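Local coordinates for protein SAM-dependent methyltransferase (Pyrococcus horikoshii, PDB 1WZN) that probably transfers a methyl group from S-adenosyl-L-methionine to an unspecified acceptor, and holds the product S-adenosyl-L-homocysteine in its pocket, at residues Glu3-Leu8 with Ile116-Glu121; Thr14-Arg19 with Met111-Ile116; Trp173-Pro178 with Arg184-Val189. All coordinates share one frame; numbering follows the deposited sequence.

Contact 1 (Glu3-Leu8 with Ile116-Glu121); sequences ELYTLL and IMYFDE. With MG (magnesium ion), chain E; SAH (S-adenosyl-L-homocysteine), chain F.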
loop_
_atom_site.group_PDB
_atom_site.type_symbol
_atom_site.label_atom_id
_atom_site.label_comp_id
_atom_site.label_asym_id
_atom_site.label_seq_id
_atom_site.Cartn_x
_atom_site.Cartn_y
_atom_site.Cartn_z
ATOM N N GLU A 3 -29.730 6.694 -7.078
ATOM C CA GLU A 3 -29.956 5.434 -7.795
ATOM C C GLU A 3 -30.220 4.284 -6.826
ATOM O O GLU A 3 -30.971 3.356 -7.130
ATOM C CB GLU A 3 -28.738 5.051 -8.643
ATOM C CG GLU A 3 -28.390 5.994 -9.771
ATOM C CD GLU A 3 -27.861 7.331 -9.289
ATOM O OE1 GLU A 3 -27.263 7.404 -8.181
ATOM O OE2 GLU A 3 -28.029 8.309 -10.042
ATOM N N LEU A 4 -29.574 4.341 -5.668
ATOM C CA LEU A 4 -29.714 3.302 -4.653
ATOM C C LEU A 4 -31.105 3.258 -4.024
ATOM O O LEU A 4 -31.543 2.211 -3.545
ATOM C CB LEU A 4 -28.666 3.522 -3.561
ATOM C CG LEU A 4 -28.543 2.504 -2.428
ATOM C CD1 LEU A 4 -28.135 1.145 -2.991
ATOM C CD2 LEU A 4 -27.505 2.998 -1.426
ATOM N N TYR A 5 -31.803 4.391 -4.050
ATOM C CA TYR A 5 -33.123 4.504 -3.432
ATOM C C TYR A 5 -34.300 4.452 -4.389
ATOM O O TYR A 5 -35.460 4.520 -3.971
ATOM C CB TYR A 5 -33.167 5.798 -2.624
ATOM C CG TYR A 5 -31.920 5.961 -1.795
ATOM C CD1 TYR A 5 -31.472 4.921 -0.987
ATOM C CD2 TYR A 5 -31.168 7.134 -1.838
ATOM C CE1 TYR A 5 -30.312 5.034 -0.245
ATOM C CE2 TYR A 5 -29.999 7.259 -1.095
ATOM C CZ TYR A 5 -29.579 6.202 -0.303
ATOM O OH TYR A 5 -28.418 6.285 0.422
ATOM N N THR A 6 -34.001 4.331 -5.674
ATOM C CA THR A 6 -35.043 4.241 -6.683
ATOM C C THR A 6 -34.943 2.923 -7.449
ATOM O O THR A 6 -35.647 1.959 -7.179
ATOM C CB THR A 6 -34.917 5.441 -7.629
ATOM O OG1 THR A 6 -33.571 5.536 -8.111
ATOM C CG2 THR A 6 -35.267 6.730 -6.886
ATOM N N LEU A 7 -34.044 2.894 -8.446
ATOM C CA LEU A 7 -33.923 1.679 -9.241
ATOM C C LEU A 7 -33.428 0.477 -8.418
ATOM O O LEU A 7 -33.738 -0.669 -8.714
ATOM C CB LEU A 7 -33.009 1.955 -10.438
ATOM C CG LEU A 7 -33.639 2.942 -11.428
ATOM C CD1 LEU A 7 -32.629 3.937 -11.999
ATOM C CD2 LEU A 7 -34.297 2.256 -12.630
ATOM N N LEU A 8 -32.615 0.754 -7.364
ATOM C CA LEU A 8 -32.060 -0.349 -6.560
ATOM C C LEU A 8 -32.818 -0.531 -5.241
ATOM O O LEU A 8 -32.447 -1.308 -4.370
ATOM C CB LEU A 8 -30.577 -0.066 -6.255
ATOM C CG LEU A 8 -29.665 -0.264 -7.471
ATOM C CD1 LEU A 8 -28.248 0.248 -7.216
ATOM C CD2 LEU A 8 -29.523 -1.736 -7.873
ATOM N N ILE A 116 -27.008 12.418 7.410
ATOM C CA ILE A 116 -26.705 13.848 7.455
ATOM C C ILE A 116 -25.690 14.212 6.381
ATOM O O ILE A 116 -25.585 15.375 5.993
ATOM C CB ILE A 116 -26.136 14.331 8.820
ATOM C CG1 ILE A 116 -24.865 13.564 9.172
ATOM C CG2 ILE A 116 -27.199 14.213 9.900
ATOM C CD1 ILE A 116 -24.153 14.123 10.392
ATOM N N MET A 117 -24.956 13.215 5.887
ATOM C CA MET A 117 -23.943 13.461 4.862
ATOM C C MET A 117 -24.516 13.927 3.528
ATOM O O MET A 117 -23.789 14.461 2.692
ATOM C CB MET A 117 -23.086 12.208 4.653
ATOM C CG MET A 117 -22.192 11.884 5.843
ATOM S SD MET A 117 -21.136 10.440 5.592
ATOM C CE MET A 117 -19.908 11.102 4.457
ATOM N N TYR A 118 -25.816 13.733 3.319
ATOM C CA TYR A 118 -26.437 14.174 2.075
ATOM C C TYR A 118 -26.661 15.681 2.072
ATOM O O TYR A 118 -26.961 16.262 1.032
ATOM C CB TYR A 118 -27.783 13.465 1.855
ATOM C CG TYR A 118 -27.654 12.113 1.199
ATOM C CD1 TYR A 118 -27.520 11.998 -0.185
ATOM C CD2 TYR A 118 -27.587 10.954 1.965
ATOM C CE1 TYR A 118 -27.313 10.755 -0.786
ATOM C CE2 TYR A 118 -27.377 9.710 1.375
ATOM C CZ TYR A 118 -27.238 9.620 0.001
ATOM O OH TYR A 118 -26.996 8.394 -0.576
ATOM N N PHE A 119 -26.486 16.317 3.228
ATOM C CA PHE A 119 -26.736 17.752 3.349
ATOM C C PHE A 119 -25.505 18.612 3.585
ATOM O O PHE A 119 -24.660 18.265 4.412
ATOM C CB PHE A 119 -27.727 17.976 4.494
ATOM C CG PHE A 119 -28.962 17.137 4.383
ATOM C CD1 PHE A 119 -29.940 17.446 3.451
ATOM C CD2 PHE A 119 -29.122 16.001 5.174
ATOM C CE1 PHE A 119 -31.068 16.634 3.305
ATOM C CE2 PHE A 119 -30.244 15.183 5.034
ATOM C CZ PHE A 119 -31.216 15.500 4.099
ATOM N N ASP A 120 -25.402 19.732 2.866
ATOM C CA ASP A 120 -24.266 20.629 3.066
ATOM C C ASP A 120 -24.528 21.443 4.329
ATOM O O ASP A 120 -25.573 21.278 4.962
ATOM C CB ASP A 120 -24.020 21.557 1.853
ATOM C CG ASP A 120 -25.235 22.404 1.467
ATOM O OD1 ASP A 120 -26.091 22.723 2.322
ATOM O OD2 ASP A 120 -25.309 22.778 0.277
ATOM N N GLU A 121 -23.596 22.316 4.698
ATOM C CA GLU A 121 -23.745 23.096 5.924
ATOM C C GLU A 121 -25.069 23.845 6.059
ATOM O O GLU A 121 -25.730 23.756 7.094
ATOM C CB GLU A 121 -22.589 24.090 6.076
ATOM C CG GLU A 121 -22.520 24.713 7.460
ATOM C CD GLU A 121 -21.385 25.710 7.611
ATOM O OE1 GLU A 121 -21.422 26.769 6.949
ATOM O OE2 GLU A 121 -20.453 25.431 8.391
HETATM MG MG MG E . -26.264 24.788 -0.551
HETATM N N SAH F . -32.681 5.340 7.714
HETATM C CA SAH F . -32.592 4.166 6.744
HETATM C CB SAH F . -32.092 4.479 5.360
HETATM C CG SAH F . -30.697 5.037 5.131
HETATM S SD SAH F . -30.565 5.345 3.312
HETATM C C SAH F . -31.683 3.070 7.461
HETATM O O SAH F . -31.216 3.294 8.594
HETATM O OXT SAH F . -31.498 1.975 6.798
HETATM C "C5'" SAH F . -30.686 7.085 3.156
HETATM C "C4'" SAH F . -32.208 7.545 2.928
HETATM O "O4'" SAH F . -32.090 8.966 2.791
HETATM C "C3'" SAH F . -32.851 7.095 1.636
HETATM O "O3'" SAH F . -34.003 6.293 1.903
HETATM C "C2'" SAH F . -33.154 8.460 0.892
HETATM O "O2'" SAH F . -34.320 8.390 0.082
HETATM C "C1'" SAH F . -33.255 9.437 2.049
HETATM N N9 SAH F . -33.092 10.744 1.786
HETATM C C8 SAH F . -32.049 11.474 1.233
HETATM N N7 SAH F . -32.252 12.747 1.136
HETATM C C5 SAH F . -33.558 12.933 1.669
HETATM C C6 SAH F . -34.348 14.119 1.840
HETATM N N6 SAH F . -33.938 15.345 1.489
HETATM N N1 SAH F . -35.590 13.909 2.404
HETATM C C2 SAH F . -36.045 12.677 2.774
HETATM N N3 SAH F . -35.313 11.517 2.626
HETATM C C4 SAH F . -34.088 11.720 2.069
HETATM O O HOH W 1 -27.588 24.425 0.897
HETATM O O HOH W 2 -25.012 26.123 0.474
#
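In the S-adenosyl-L-homocysteine pocket of this Rossmann-like methyltransferase, the N-terminal segment 3-8 meets the 3-10 turn of 116-121 across the bound cofactor product through two tyrosines. Tyr5 and Tyr118 reach toward each other from opposite directions, and their hydroxyls join in a hydrogen bond, Tyr5 OH to Tyr118 OH at 2.7 Å, whose direction is left open. The backbones stay well apart, with 13.0 Å between Tyr5 CA and Tyr118 CA, and the pair spans that gap with side chains alone. Tyr118 OH has a second partner in Asp205 of strand 198-208, which ties this bridge to the antiparallel sheet.

The Tyr5 ring is sandwiched. One face takes CB of Leu4 toward its rim; the ribose lies over the other, SAH C3' standing 3.5 Å above the ring plane near its centre. With CG anti to its carbonyl carbon (chi1 -46°), Tyr5 also brings CE1 to 3.6 Å from SAH SD, next to the sulfur that would carry the methyl group in the substrate form. Phe119 meets the adenine end, its ring edge directed at the exocyclic amine. Farther along, Asp120 caps the start of helix 121-134 by accepting from Asp123 N through OD1, while its other oxygen, OD2, binds the magnesium ion at 2.4 Å.

Contact 2 (Thr14-Arg19 with Met111-Ile116); sequences TIYRRR and MFFSTI. With SAH (S-adenosyl-L-homocysteine), chain F.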
loop_
_atom_site.group_PDB
_atom_site.type_symbol
_atom_site.label_atom_id
_atom_site.label_comp_id
_atom_site.label_asym_id
_atom_site.label_seq_id
_atom_site.Cartn_x
_atom_site.Cartn_y
_atom_site.Cartn_z
ATOM N N THR A 14 -30.942 -6.254 0.727
ATOM C CA THR A 14 -30.005 -7.322 0.368
ATOM C C THR A 14 -28.592 -6.771 0.504
ATOM O O THR A 14 -27.726 -7.371 1.149
ATOM C CB THR A 14 -30.240 -7.786 -1.075
ATOM O OG1 THR A 14 -31.506 -8.454 -1.147
ATOM C CG2 THR A 14 -29.120 -8.728 -1.543
ATOM N N ILE A 15 -28.375 -5.608 -0.096
ATOM C CA ILE A 15 -27.083 -4.941 -0.048
ATOM C C ILE A 15 -26.692 -4.684 1.410
ATOM O O ILE A 15 -25.529 -4.840 1.788
ATOM C CB ILE A 15 -27.146 -3.603 -0.825
ATOM C CG1 ILE A 15 -27.336 -3.884 -2.318
ATOM C CG2 ILE A 15 -25.890 -2.772 -0.566
ATOM C CD1 ILE A 15 -27.704 -2.667 -3.143
ATOM N N TYR A 16 -27.668 -4.317 2.239
ATOM C CA TYR A 16 -27.322 -4.002 3.621
ATOM C C TYR A 16 -27.800 -5.075 4.607
ATOM O O TYR A 16 -28.385 -4.791 5.643
ATOM C CB TYR A 16 -27.947 -2.652 3.977
ATOM C CG TYR A 16 -27.204 -1.557 3.299
ATOM C CD1 TYR A 16 -25.914 -1.230 3.713
ATOM C CD2 TYR A 16 -27.786 -0.864 2.235
ATOM C CE1 TYR A 16 -25.208 -0.228 3.062
ATOM C CE2 TYR A 16 -27.079 0.142 1.590
ATOM C CZ TYR A 16 -25.796 0.462 1.998
ATOM O OH TYR A 16 -25.074 1.446 1.343
ATOM N N ARG A 17 -27.559 -6.347 4.231
ATOM C CA ARG A 17 -27.931 -7.457 5.106
ATOM C C ARG A 17 -27.286 -7.321 6.489
ATOM O O ARG A 17 -27.864 -7.649 7.517
ATOM C CB ARG A 17 -27.467 -8.752 4.437
ATOM C CG ARG A 17 -27.604 -9.973 5.346
ATOM C CD ARG A 17 -27.093 -11.251 4.669
ATOM N NE ARG A 17 -25.760 -11.037 4.095
ATOM C CZ ARG A 17 -24.735 -10.891 4.955
ATOM N NH1 ARG A 17 -24.948 -10.953 6.258
ATOM N NH2 ARG A 17 -23.501 -10.686 4.484
ATOM N N ARG A 18 -26.025 -6.847 6.483
ATOM C CA ARG A 18 -25.295 -6.718 7.740
ATOM C C ARG A 18 -25.921 -5.667 8.656
ATOM O O ARG A 18 -26.070 -5.851 9.858
ATOM C CB ARG A 18 -23.851 -6.334 7.412
ATOM C CG ARG A 18 -23.131 -7.423 6.616
ATOM C CD ARG A 18 -21.645 -7.107 6.420
ATOM N NE ARG A 18 -21.011 -8.126 5.581
ATOM C CZ ARG A 18 -21.205 -8.038 4.252
ATOM N NH1 ARG A 18 -21.923 -7.049 3.750
ATOM N NH2 ARG A 18 -20.684 -8.967 3.445
ATOM N N ARG A 19 -26.254 -4.511 8.055
ATOM C CA ARG A 19 -26.884 -3.458 8.841
ATOM C C ARG A 19 -28.136 -3.968 9.554
ATOM O O ARG A 19 -28.465 -3.555 10.658
ATOM C CB ARG A 19 -27.250 -2.313 7.896
ATOM C CG ARG A 19 -27.598 -1.028 8.648
ATOM C CD ARG A 19 -29.078 -0.659 8.500
ATOM N NE ARG A 19 -29.321 0.701 8.990
ATOM C CZ ARG A 19 -29.537 0.853 10.309
ATOM N NH1 ARG A 19 -29.516 -0.198 11.111
ATOM N NH2 ARG A 19 -29.770 2.072 10.805
ATOM N N MET A 111 -32.554 9.992 12.717
ATOM C CA MET A 111 -32.089 9.978 11.338
ATOM C C MET A 111 -30.963 8.975 11.396
ATOM O O MET A 111 -29.873 9.285 11.876
ATOM C CB MET A 111 -31.569 11.337 10.884
ATOM C CG MET A 111 -31.043 11.286 9.455
ATOM S SD MET A 111 -30.772 12.905 8.726
ATOM C CE MET A 111 -32.416 13.249 8.143
ATOM N N PHE A 112 -31.240 7.773 10.906
ATOM C CA PHE A 112 -30.284 6.677 10.962
ATOM C C PHE A 112 -29.464 6.387 9.719
ATOM O O PHE A 112 -29.919 6.559 8.585
ATOM C CB PHE A 112 -31.010 5.380 11.352
ATOM C CG PHE A 112 -31.593 5.390 12.740
ATOM C CD1 PHE A 112 -30.766 5.337 13.860
ATOM C CD2 PHE A 112 -32.970 5.437 12.925
ATOM C CE1 PHE A 112 -31.304 5.328 15.149
ATOM C CE2 PHE A 112 -33.519 5.429 14.207
ATOM C CZ PHE A 112 -32.688 5.373 15.321
ATOM N N PHE A 113 -28.242 5.934 9.971
ATOM C CA PHE A 113 -27.306 5.510 8.941
ATOM C C PHE A 113 -26.653 6.548 8.034
ATOM O O PHE A 113 -26.806 6.515 6.807
ATOM C CB PHE A 113 -27.955 4.398 8.100
ATOM C CG PHE A 113 -26.962 3.523 7.366
ATOM C CD1 PHE A 113 -25.783 3.110 7.985
ATOM C CD2 PHE A 113 -27.211 3.105 6.063
ATOM C CE1 PHE A 113 -24.865 2.295 7.312
ATOM C CE2 PHE A 113 -26.298 2.290 5.382
ATOM C CZ PHE A 113 -25.125 1.888 6.011
ATOM N N SER A 114 -25.930 7.475 8.657
ATOM C CA SER A 114 -25.153 8.487 7.943
ATOM C C SER A 114 -25.856 9.447 7.010
ATOM O O SER A 114 -25.196 10.103 6.204
ATOM C CB SER A 114 -24.053 7.784 7.148
ATOM O OG SER A 114 -23.479 6.746 7.918
ATOM N N THR A 115 -27.173 9.566 7.109
ATOM C CA THR A 115 -27.878 10.453 6.199
ATOM C C THR A 115 -27.570 11.944 6.300
ATOM O O THR A 115 -27.823 12.681 5.348
ATOM C CB THR A 115 -29.398 10.213 6.282
ATOM O OG1 THR A 115 -29.659 8.846 5.950
ATOM C CG2 THR A 115 -30.153 11.106 5.294
ATOM N N ILE A 116 -27.008 12.418 7.410
ATOM C CA ILE A 116 -26.705 13.848 7.455
ATOM C C ILE A 116 -25.690 14.212 6.381
ATOM O O ILE A 116 -25.585 15.375 5.993
ATOM C CB ILE A 116 -26.136 14.331 8.820
ATOM C CG1 ILE A 116 -24.865 13.564 9.172
ATOM C CG2 ILE A 116 -27.199 14.213 9.900
ATOM C CD1 ILE A 116 -24.153 14.123 10.392
HETATM N N SAH F . -32.681 5.340 7.714
HETATM C CA SAH F . -32.592 4.166 6.744
HETATM C CB SAH F . -32.092 4.479 5.360
HETATM C CG SAH F . -30.697 5.037 5.131
HETATM S SD SAH F . -30.565 5.345 3.312
HETATM C C SAH F . -31.683 3.070 7.461
HETATM O O SAH F . -31.216 3.294 8.594
HETATM O OXT SAH F . -31.498 1.975 6.798
HETATM C "C5'" SAH F . -30.686 7.085 3.156
HETATM C "C4'" SAH F . -32.208 7.545 2.928
HETATM O "O4'" SAH F . -32.090 8.966 2.791
HETATM C "C3'" SAH F . -32.851 7.095 1.636
HETATM O "O3'" SAH F . -34.003 6.293 1.903
HETATM C "C2'" SAH F . -33.154 8.460 0.892
HETATM O "O2'" SAH F . -34.320 8.390 0.082
HETATM C "C1'" SAH F . -33.255 9.437 2.049
HETATM N N9 SAH F . -33.092 10.744 1.786
HETATM C C8 SAH F . -32.049 11.474 1.233
HETATM N N7 SAH F . -32.252 12.747 1.136
HETATM C C5 SAH F . -33.558 12.933 1.669
HETATM C C6 SAH F . -34.348 14.119 1.840
HETATM N N6 SAH F . -33.938 15.345 1.489
HETATM N N1 SAH F . -35.590 13.909 2.404
HETATM C C2 SAH F . -36.045 12.677 2.774
HETATM N N3 SAH F . -35.313 11.517 2.626
HETATM C C4 SAH F . -34.088 11.720 2.069
#
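The ring of Tyr16 is covered on both faces: CG2 of Ile15 lies toward the rim of one, and Phe113 approaches the other with its edge. This is a T-shaped stack, the centroids of the Tyr16 and Phe113 rings 5.2 Å apart and their planes at 81°, with Phe113 CE2 coming to 3.6 Å from Tyr16 CE1. SAH CG also lies near the plane of the Phe113 ring, at its edge. The hydroxyl of Tyr16 is hydrogen-bonded to Arg187 NH1 in strand 182-192.

Beside the stack, the Arg19 guanidinium has CB of Phe112 at its edge, 3.6 Å from Arg19 NH2, and stands steeply to the Phe112 ring plane. Its chain leaves with CG anti to the backbone N (chi1 -166°) and bends at chi2, which carries the guanidinium to the carboxylate of the ligand. There Arg19 NH2 gives SAH O a weak hydrogen bond of 2.9 Å, the N-H...O angle only 127°, while Arg19 NH1 is held by Glu26 in a salt bridge. With an alanine here the cationic group goes, which is likely to leave the ligand carboxylate without this charged mate and Glu26 without this salt bridge.

The amino group of the ligand is held by the opposite segment, SAH N donating to Phe112 O at 3.1 Å. The two ends of the homocysteine moiety, probably both charged, are thus met separately, the carboxylate by an arginine of helix 17-21 and the amino group by a backbone carbonyl following strand 106-111.

Contact 3 (Trp173-Pro178 with Arg184-Val189); sequences WREVEP and RFKRLV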
loop_
_atom_site.group_PDB
_atom_site.type_symbol
_atom_site.label_atom_id
_atom_site.label_comp_id
_atom_site.label_asym_id
_atom_site.label_seq_id
_atom_site.Cartn_x
_atom_site.Cartn_y
_atom_site.Cartn_z
ATOM N N TRP A 173 -16.079 2.671 -4.724
ATOM C CA TRP A 173 -14.886 3.498 -4.774
ATOM C C TRP A 173 -15.304 4.929 -4.484
ATOM O O TRP A 173 -16.471 5.295 -4.658
ATOM C CB TRP A 173 -14.166 3.367 -6.127
ATOM C CG TRP A 173 -14.766 4.094 -7.293
ATOM C CD1 TRP A 173 -14.396 5.321 -7.770
ATOM C CD2 TRP A 173 -15.777 3.608 -8.183
ATOM N NE1 TRP A 173 -15.107 5.623 -8.903
ATOM C CE2 TRP A 173 -15.963 4.591 -9.180
ATOM C CE3 TRP A 173 -16.542 2.437 -8.236
ATOM C CZ2 TRP A 173 -16.886 4.439 -10.221
ATOM C CZ3 TRP A 173 -17.461 2.283 -9.276
ATOM C CH2 TRP A 173 -17.623 3.282 -10.254
ATOM N N ARG A 174 -14.360 5.731 -4.008
ATOM C CA ARG A 174 -14.668 7.111 -3.675
ATOM C C ARG A 174 -13.653 8.101 -4.221
ATOM O O ARG A 174 -12.490 7.763 -4.468
ATOM C CB ARG A 174 -14.755 7.281 -2.158
ATOM C CG ARG A 174 -13.473 6.930 -1.434
ATOM C CD ARG A 174 -13.449 7.508 -0.028
ATOM N NE ARG A 174 -12.279 7.073 0.734
ATOM C CZ ARG A 174 -11.016 7.233 0.345
ATOM N NH1 ARG A 174 -10.733 7.823 -0.810
ATOM N NH2 ARG A 174 -10.029 6.800 1.121
ATOM N N GLU A 175 -14.120 9.327 -4.406
ATOM C CA GLU A 175 -13.302 10.424 -4.893
ATOM C C GLU A 175 -13.561 11.557 -3.907
ATOM O O GLU A 175 -14.681 12.060 -3.805
ATOM C CB GLU A 175 -13.730 10.799 -6.315
ATOM C CG GLU A 175 -13.205 9.816 -7.365
ATOM C CD GLU A 175 -14.028 9.794 -8.642
ATOM O OE1 GLU A 175 -14.470 10.872 -9.092
ATOM O OE2 GLU A 175 -14.217 8.688 -9.207
ATOM N N VAL A 176 -12.526 11.933 -3.164
ATOM C CA VAL A 176 -12.644 12.973 -2.150
ATOM C C VAL A 176 -12.039 14.317 -2.538
ATOM O O VAL A 176 -10.999 14.380 -3.193
ATOM C CB VAL A 176 -11.984 12.515 -0.833
ATOM C CG1 VAL A 176 -12.173 13.570 0.253
ATOM C CG2 VAL A 176 -12.569 11.186 -0.399
ATOM N N GLU A 177 -12.720 15.385 -2.130
ATOM C CA GLU A 177 -12.274 16.757 -2.361
ATOM C C GLU A 177 -12.232 17.349 -0.953
ATOM O O GLU A 177 -13.201 17.950 -0.485
ATOM C CB GLU A 177 -13.279 17.516 -3.228
ATOM C CG GLU A 177 -13.524 16.878 -4.586
ATOM C CD GLU A 177 -14.529 17.645 -5.417
ATOM O OE1 GLU A 177 -15.635 17.931 -4.908
ATOM O OE2 GLU A 177 -14.217 17.958 -6.587
ATOM N N PRO A 178 -11.098 17.172 -0.257
ATOM C CA PRO A 178 -10.868 17.648 1.111
ATOM C C PRO A 178 -11.133 19.124 1.381
ATOM O O PRO A 178 -11.769 19.471 2.382
ATOM C CB PRO A 178 -9.410 17.266 1.365
ATOM C CG PRO A 178 -8.696 17.070 0.067
ATOM C CD PRO A 178 -9.834 16.707 -0.858
ATOM N N ARG A 184 -17.400 11.887 -3.257
ATOM C CA ARG A 184 -18.235 11.338 -4.314
ATOM C C ARG A 184 -18.263 9.843 -4.050
ATOM O O ARG A 184 -17.240 9.171 -4.175
ATOM C CB ARG A 184 -17.626 11.615 -5.690
ATOM C CG ARG A 184 -17.580 13.085 -6.059
ATOM C CD ARG A 184 -18.977 13.659 -6.185
ATOM N NE ARG A 184 -19.785 12.931 -7.160
ATOM C CZ ARG A 184 -20.993 13.314 -7.566
ATOM N NH1 ARG A 184 -21.537 14.423 -7.083
ATOM N NH2 ARG A 184 -21.658 12.589 -8.454
ATOM N N PHE A 185 -19.424 9.336 -3.652
ATOM C CA PHE A 185 -19.571 7.919 -3.362
ATOM C C PHE A 185 -20.092 7.190 -4.588
ATOM O O PHE A 185 -21.206 7.441 -5.055
ATOM C CB PHE A 185 -20.530 7.706 -2.195
ATOM C CG PHE A 185 -20.765 6.259 -1.878
ATOM C CD1 PHE A 185 -19.700 5.431 -1.544
ATOM C CD2 PHE A 185 -22.043 5.717 -1.949
ATOM C CE1 PHE A 185 -19.901 4.077 -1.285
ATOM C CE2 PHE A 185 -22.259 4.366 -1.693
ATOM C CZ PHE A 185 -21.185 3.543 -1.359
ATOM N N LYS A 186 -19.286 6.274 -5.100
ATOM C CA LYS A 186 -19.658 5.534 -6.290
ATOM C C LYS A 186 -19.746 4.048 -6.007
ATOM O O LYS A 186 -18.906 3.481 -5.316
ATOM C CB LYS A 186 -18.645 5.833 -7.400
ATOM C CG LYS A 186 -18.558 7.333 -7.712
ATOM C CD LYS A 186 -17.346 7.682 -8.550
ATOM C CE LYS A 186 -17.238 9.185 -8.772
ATOM N NZ LYS A 186 -18.361 9.736 -9.583
ATOM N N ARG A 187 -20.787 3.426 -6.542
ATOM C CA ARG A 187 -21.005 2.007 -6.344
ATOM C C ARG A 187 -21.637 1.386 -7.580
ATOM O O ARG A 187 -22.720 1.785 -8.007
ATOM C CB ARG A 187 -21.900 1.793 -5.119
ATOM C CG ARG A 187 -22.541 0.414 -5.019
ATOM C CD ARG A 187 -23.316 0.282 -3.715
ATOM N NE ARG A 187 -22.419 0.227 -2.563
ATOM C CZ ARG A 187 -22.813 0.354 -1.300
ATOM N NH1 ARG A 187 -24.094 0.553 -1.018
ATOM N NH2 ARG A 187 -21.931 0.261 -0.315
ATOM N N LEU A 188 -20.937 0.428 -8.173
ATOM C CA LEU A 188 -21.454 -0.268 -9.337
ATOM C C LEU A 188 -22.107 -1.542 -8.823
ATOM O O LEU A 188 -21.454 -2.352 -8.165
ATOM C CB LEU A 188 -20.322 -0.634 -10.297
ATOM C CG LEU A 188 -20.742 -1.510 -11.482
ATOM C CD1 LEU A 188 -21.676 -0.721 -12.410
ATOM C CD2 LEU A 188 -19.505 -1.969 -12.234
ATOM N N VAL A 189 -23.395 -1.712 -9.097
ATOM C CA VAL A 189 -24.089 -2.918 -8.662
ATOM C C VAL A 189 -24.436 -3.744 -9.893
ATOM O O VAL A 189 -25.167 -3.295 -10.777
ATOM C CB VAL A 189 -25.381 -2.584 -7.881
ATOM C CG1 VAL A 189 -26.103 -3.874 -7.479
ATOM C CG2 VAL A 189 -25.034 -1.765 -6.640
#
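Four backbone hydrogen bonds join Trp173-Glu175 to Arg184-Lys186 in antiparallel register. Trp173 and Lys186 form one hydrogen-bonded pair, Trp173 N giving to Lys186 O at 3.0 Å and Lys186 N returning to Trp173 O at the same length; the second of these runs nearly straight out from its carbonyl. Glu175 and Arg184 form the other, and Arg184 N to Glu175 O is the shortest of the four at 2.8 Å. Between them lies the non-hydrogen-bonded pair Arg174 and Phe185, where Arg174 CA makes a CH...O contact of 3.3 Å with Arg184 O.

On the face that carries Trp173, Glu175 and Lys186, the side chains interlock. Trp173 NE1 donates to Glu175 OE2 at 3.2 Å; the acceptor lies close to the indole plane and is approached on its anti side, which helps to fix the rotation of the ring. Trp173 holds CG between its backbone N and carbonyl carbon (chi1 77°), and this lays the indole across Lys186. A CH-pi contact follows, Lys186 CB lying 3.6 Å from the centroid of the six-membered Trp173 ring. The lysine chain then passes the Glu175 carboxylate, with CE 3.1 Å from Glu175 OE2, but its amine is salt-bridged to Asp204 and also bonded to Asn160 of the third subunit. Asp204 takes Arg184 as well, so that one carboxylate gathers two cations of the same strand.

On the face carrying Phe185, CZ of that ring lies over the Arg187 guanidinium, whose main partner is Asp172. The whole is a beta hairpin, strands 166-177 and 182-192 with short-segment axes 5.0 Å apart, forming the middle of a four-stranded antiparallel sheet.

Overall arrangement
All three contacts are partly buried. Contact 2 lies nearest the chain centre, about 6 Å between centres, contact 1 at about 10 Å and contact 3 outermost at about 19 Å. Contacts 1 and 2 share Ile116 and join the N-terminal region to the loop after strand 106-111 through a few side chains, one around the ribose and adenine of SAH, the other around its amino acid end. Contact 3 differs in kind, a sheet pairing made by backbone bonds. Contacts 1 and 3 both reach neighbouring subunits; contact 2 does not. Still the three touch: Leu8 of contact 1 packs on Val189, and the Tyr16 hydroxyl of contact 2 bonds to Arg187.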